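Local coordinates for CRISPR-associated protein CasA/Cse1 (Thermus thermophilus, PDB 4AN8), which probably helps select foreign DNA for CRISPR-based adaptive immunity as a subunit of the type I-E Cascade ribonucleoprotein complex, at residues T195-N198 with L199-L203; T47-P50 with L51-A54. One frame throughout, in Å; residues are numbered along the deposited sequence.

Interaction 1: residues T195-N198 with L199-L203; sequences TGQN and LLETL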
loop_
_atom_site.group_PDB
_atom_site.type_symbol
_atom_site.label_atom_id
_atom_site.label_comp_id
_atom_site.label_asym_id
_atom_site.label_seq_id
_atom_site.Cartn_x
_atom_site.Cartn_y
_atom_site.Cartn_z
ATOM N N THR A 195 3.174 -3.252 -11.216
ATOM C CA THR A 195 4.567 -3.642 -11.231
ATOM C C THR A 195 4.882 -4.340 -12.542
ATOM O O THR A 195 4.088 -5.161 -13.024
ATOM C CB THR A 195 4.875 -4.547 -10.021
ATOM O OG1 THR A 195 4.965 -3.731 -8.843
ATOM C CG2 THR A 195 6.161 -5.280 -10.194
ATOM N N GLY A 196 6.017 -3.977 -13.139
ATOM C CA GLY A 196 6.422 -4.563 -14.401
ATOM C C GLY A 196 7.581 -5.504 -14.191
ATOM O O GLY A 196 7.761 -6.018 -13.084
ATOM N N GLN A 197 8.398 -5.699 -15.218
ATOM C CA GLN A 197 9.468 -6.699 -15.140
ATOM C C GLN A 197 10.807 -6.086 -14.752
ATOM O O GLN A 197 11.761 -6.791 -14.451
ATOM C CB GLN A 197 9.592 -7.486 -16.443
ATOM C CG GLN A 197 8.443 -8.446 -16.673
ATOM C CD GLN A 197 8.890 -9.754 -17.296
ATOM O OE1 GLN A 197 9.008 -9.861 -18.519
ATOM N NE2 GLN A 197 9.150 -10.756 -16.454
ATOM N N ASN A 198 10.879 -4.761 -14.789
ATOM C CA ASN A 198 12.021 -4.067 -14.224
ATOM C C ASN A 198 11.529 -2.778 -13.609
ATOM O O ASN A 198 10.357 -2.431 -13.736
ATOM C CB ASN A 198 13.113 -3.817 -15.271
ATOM C CG ASN A 198 12.592 -3.121 -16.508
ATOM O OD1 ASN A 198 11.971 -2.066 -16.432
ATOM N ND2 ASN A 198 12.844 -3.710 -17.660
ATOM N N LEU A 199 12.434 -2.080 -12.944
ATOM C CA LEU A 199 12.102 -0.862 -12.242
ATOM C C LEU A 199 11.622 0.214 -13.210
ATOM O O LEU A 199 10.735 1.005 -12.869
ATOM C CB LEU A 199 13.320 -0.369 -11.434
ATOM C CG LEU A 199 13.057 0.895 -10.588
ATOM C CD1 LEU A 199 11.829 0.708 -9.637
ATOM C CD2 LEU A 199 14.318 1.340 -9.812
ATOM N N LEU A 200 12.203 0.274 -14.406
ATOM C CA LEU A 200 11.706 1.235 -15.388
ATOM C C LEU A 200 10.232 1.010 -15.663
ATOM O O LEU A 200 9.441 1.956 -15.627
ATOM C CB LEU A 200 12.476 1.168 -16.712
ATOM C CG LEU A 200 11.886 2.032 -17.827
ATOM C CD1 LEU A 200 12.088 3.471 -17.493
ATOM C CD2 LEU A 200 12.570 1.697 -19.155
ATOM N N GLU A 201 9.849 -0.231 -15.928
ATOM C CA GLU A 201 8.450 -0.514 -16.245
ATOM C C GLU A 201 7.554 -0.132 -15.069
ATOM O O GLU A 201 6.492 0.488 -15.246
ATOM C CB GLU A 201 8.246 -1.984 -16.620
ATOM C CG GLU A 201 8.969 -2.376 -17.903
ATOM C CD GLU A 201 8.767 -3.844 -18.329
ATOM O OE1 GLU A 201 8.135 -4.647 -17.609
ATOM O OE2 GLU A 201 9.263 -4.196 -19.412
ATOM N N THR A 202 8.002 -0.496 -13.868
ATOM C CA THR A 202 7.213 -0.238 -12.677
ATOM C C THR A 202 6.983 1.269 -12.501
ATOM O O THR A 202 5.838 1.703 -12.396
ATOM C CB THR A 202 7.834 -0.882 -11.430
ATOM O OG1 THR A 202 7.812 -2.302 -11.599
ATOM C CG2 THR A 202 7.032 -0.504 -10.165
ATOM N N LEU A 203 8.050 2.057 -12.507
ATOM C CA LEU A 203 7.882 3.512 -12.494
ATOM C C LEU A 203 6.926 3.990 -13.593
ATOM O O LEU A 203 6.017 4.771 -13.326
ATOM C CB LEU A 203 9.235 4.234 -12.601
ATOM C CG LEU A 203 10.116 4.016 -11.369
ATOM C CD1 LEU A 203 11.454 4.698 -11.505
ATOM C CD2 LEU A 203 9.411 4.456 -10.054
#

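Interaction 2: residues T47-P50 with L51-A54; sequences TPSP and LEEA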
loop_
_atom_site.group_PDB
_atom_site.type_symbol
_atom_site.label_atom_id
_atom_site.label_comp_id
_atom_site.label_asym_id
_atom_site.label_seq_id
_atom_site.Cartn_x
_atom_site.Cartn_y
_atom_site.Cartn_z
ATOM N N THR A 47 12.950 -4.934 -0.757
ATOM C CA THR A 47 13.048 -4.750 0.669
ATOM C C THR A 47 12.061 -5.675 1.362
ATOM O O THR A 47 10.993 -5.959 0.822
ATOM C CB THR A 47 12.761 -3.265 1.055
ATOM O OG1 THR A 47 12.546 -3.175 2.467
ATOM C CG2 THR A 47 11.515 -2.740 0.306
ATOM N N PRO A 48 12.414 -6.163 2.555
ATOM C CA PRO A 48 11.429 -6.936 3.314
ATOM C C PRO A 48 10.245 -6.079 3.774
ATOM O O PRO A 48 9.148 -6.601 3.940
ATOM C CB PRO A 48 12.229 -7.450 4.521
ATOM C CG PRO A 48 13.382 -6.530 4.647
ATOM C CD PRO A 48 13.710 -6.068 3.243
ATOM N N SER A 49 10.459 -4.781 3.965
ATOM C CA SER A 49 9.378 -3.884 4.374
ATOM C C SER A 49 8.504 -3.329 3.252
ATOM O O SER A 49 8.971 -2.566 2.401
ATOM C CB SER A 49 9.944 -2.684 5.102
ATOM O OG SER A 49 8.901 -1.767 5.238
ATOM N N PRO A 50 7.212 -3.658 3.279
ATOM C CA PRO A 50 6.301 -3.109 2.265
ATOM C C PRO A 50 6.145 -1.576 2.363
ATOM O O PRO A 50 5.822 -0.933 1.351
ATOM C CB PRO A 50 4.966 -3.817 2.555
ATOM C CG PRO A 50 5.352 -5.064 3.404
ATOM C CD PRO A 50 6.561 -4.624 4.184
ATOM N N LEU A 51 6.358 -1.003 3.550
ATOM C CA LEU A 51 6.290 0.447 3.707
ATOM C C LEU A 51 7.498 1.082 3.015
ATOM O O LEU A 51 7.364 2.088 2.335
ATOM C CB LEU A 51 6.243 0.849 5.189
ATOM C CG LEU A 51 5.140 0.188 6.044
ATOM C CD1 LEU A 51 5.067 0.860 7.424
ATOM C CD2 LEU A 51 3.756 0.174 5.338
ATOM N N GLU A 52 8.671 0.494 3.203
ATOM C CA GLU A 52 9.877 0.939 2.513
ATOM C C GLU A 52 9.688 0.925 1.012
ATOM O O GLU A 52 9.996 1.894 0.328
ATOM C CB GLU A 52 11.078 0.058 2.874
ATOM C CG GLU A 52 11.948 0.622 3.954
ATOM C CD GLU A 52 13.197 -0.234 4.257
ATOM O OE1 GLU A 52 13.571 -1.116 3.444
ATOM O OE2 GLU A 52 13.812 -0.024 5.318
ATOM N N GLU A 53 9.177 -0.182 0.495
ATOM C CA GLU A 53 8.940 -0.291 -0.934
ATOM C C GLU A 53 8.002 0.827 -1.410
ATOM O O GLU A 53 8.241 1.443 -2.453
ATOM C CB GLU A 53 8.344 -1.658 -1.261
ATOM C CG GLU A 53 8.094 -1.927 -2.741
ATOM C CD GLU A 53 7.587 -3.363 -2.973
ATOM O OE1 GLU A 53 7.565 -4.140 -2.003
ATOM O OE2 GLU A 53 7.187 -3.719 -4.106
ATOM N N ALA A 54 6.923 1.064 -0.662
ATOM C CA ALA A 54 5.917 2.047 -1.075
ATOM C C ALA A 54 6.530 3.438 -1.193
ATOM O O ALA A 54 6.408 4.083 -2.234
ATOM C CB ALA A 54 4.757 2.079 -0.107
#

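Interaction 1: residues T195-N198 with L199-L203
Asn198 is the N-cap of helix 199-206, which starts directly after the short turn that leaves strand 191-195. Asn198 OD1 accepts from Glu201 N at 2.9 Å, with the donor almost in line with the side-chain C=O. The amide gets there because CG sits between the backbone N and the carbonyl carbon (chi1 53°), which turns OD1 towards the N-H of Glu201. The carbonyl O of Asn198 takes the N-H of Thr202 at 3.1 Å, the first i to i+4 bond of the helix. Glu201 reaches back to the residue before the cap. Its extended chain crosses the Asn198 side chain at about a right angle and brings Glu201 OE1 to 2.6 Å from Gln197 N, a short bond whose donor stands above the carboxylate plane. The classical capping box would use the N-cap's own N-H; here the carboxylate takes the one before it. One residue earlier again, Gly196 N donates a hydrogen bond to Thr202 OG1, 2.9 Å away and nearly straight (167°). Thr195 CG2 packs against Thr202 OG1 at 3.7 Å. With its carboxylate close to the positive end of the helix dipole, Glu201 is probably stabilised in its ionised form.

Interaction 2: residues T47-P50 with L51-A54
Thr47 and Glu52 meet through their oxygens: the hydroxyl OG1 of Thr47 donates to Glu52 OE1 across a very short 2.5 Å. The two side chains cross at a slant, and the extended Glu52 chain runs back past Ser49 to get there, with Glu52 CB 3.7 Å from Ser49 CB. The methyl of Thr47 goes to the next residue instead, Thr47 CG2 lying 3.7 Å from Glu53 CB.

Behind that pair sits the cap itself. Ser49 is the N-cap of helix 50-67, and its OG receives the N-H of Glu52 at 3.1 Å in an almost perfectly straight bond (176°); a second approach, from Leu51 N, is bent and weak. OG is anti to the backbone N (chi1 169°), which carries it in front of these first amides. Pro50, the first residue of the helix, has no N-H to satisfy, and prolines suit that position well. The regular backbone bonds then begin, Glu53 N to Ser49 O at 3.1 Å and Ala54 N to Pro50 O at 3.0 Å.

Thr47 also heads an ST turn: the same Thr47 OG1 that donates to Glu52 accepts from Ser49 N at 3.0 Å, so one hydroxyl joins the turn to the helix. Further out, the carboxylate of Glu53 forms salt bridges with Arg360 and Arg344, while Glu52 OE2 has a long, weak ion pair with Arg159. Pro50 and Leu51 rest on Ile358 of strand 354-364, and Leu51 also packs on Val163 and Phe167 of helix 154-167.

Overall arrangement
From the N terminus, the chain leaves strand 44-45, makes the turn of interaction 2 and enters helix 50-67; some 140 residues later it leaves strand 191-195, makes the turn of interaction 1 and enters helix 199-206. Each contact closes only its own short strand-to-helix link, and the two stand in series, neither nesting nor crossing. The centres of interactions 1 and 2 are about 16 Å apart, and the two do not touch. Helix 50-67, entered through interaction 2, packs through His57 on Leu199 and Thr202 in the first turn of helix 199-206. Strand 191-195, which leads into interaction 1, touches Glu53 and Ala54 through Leu193 and Leu191, and Arg344 of strand 342-351 reaches both contacts.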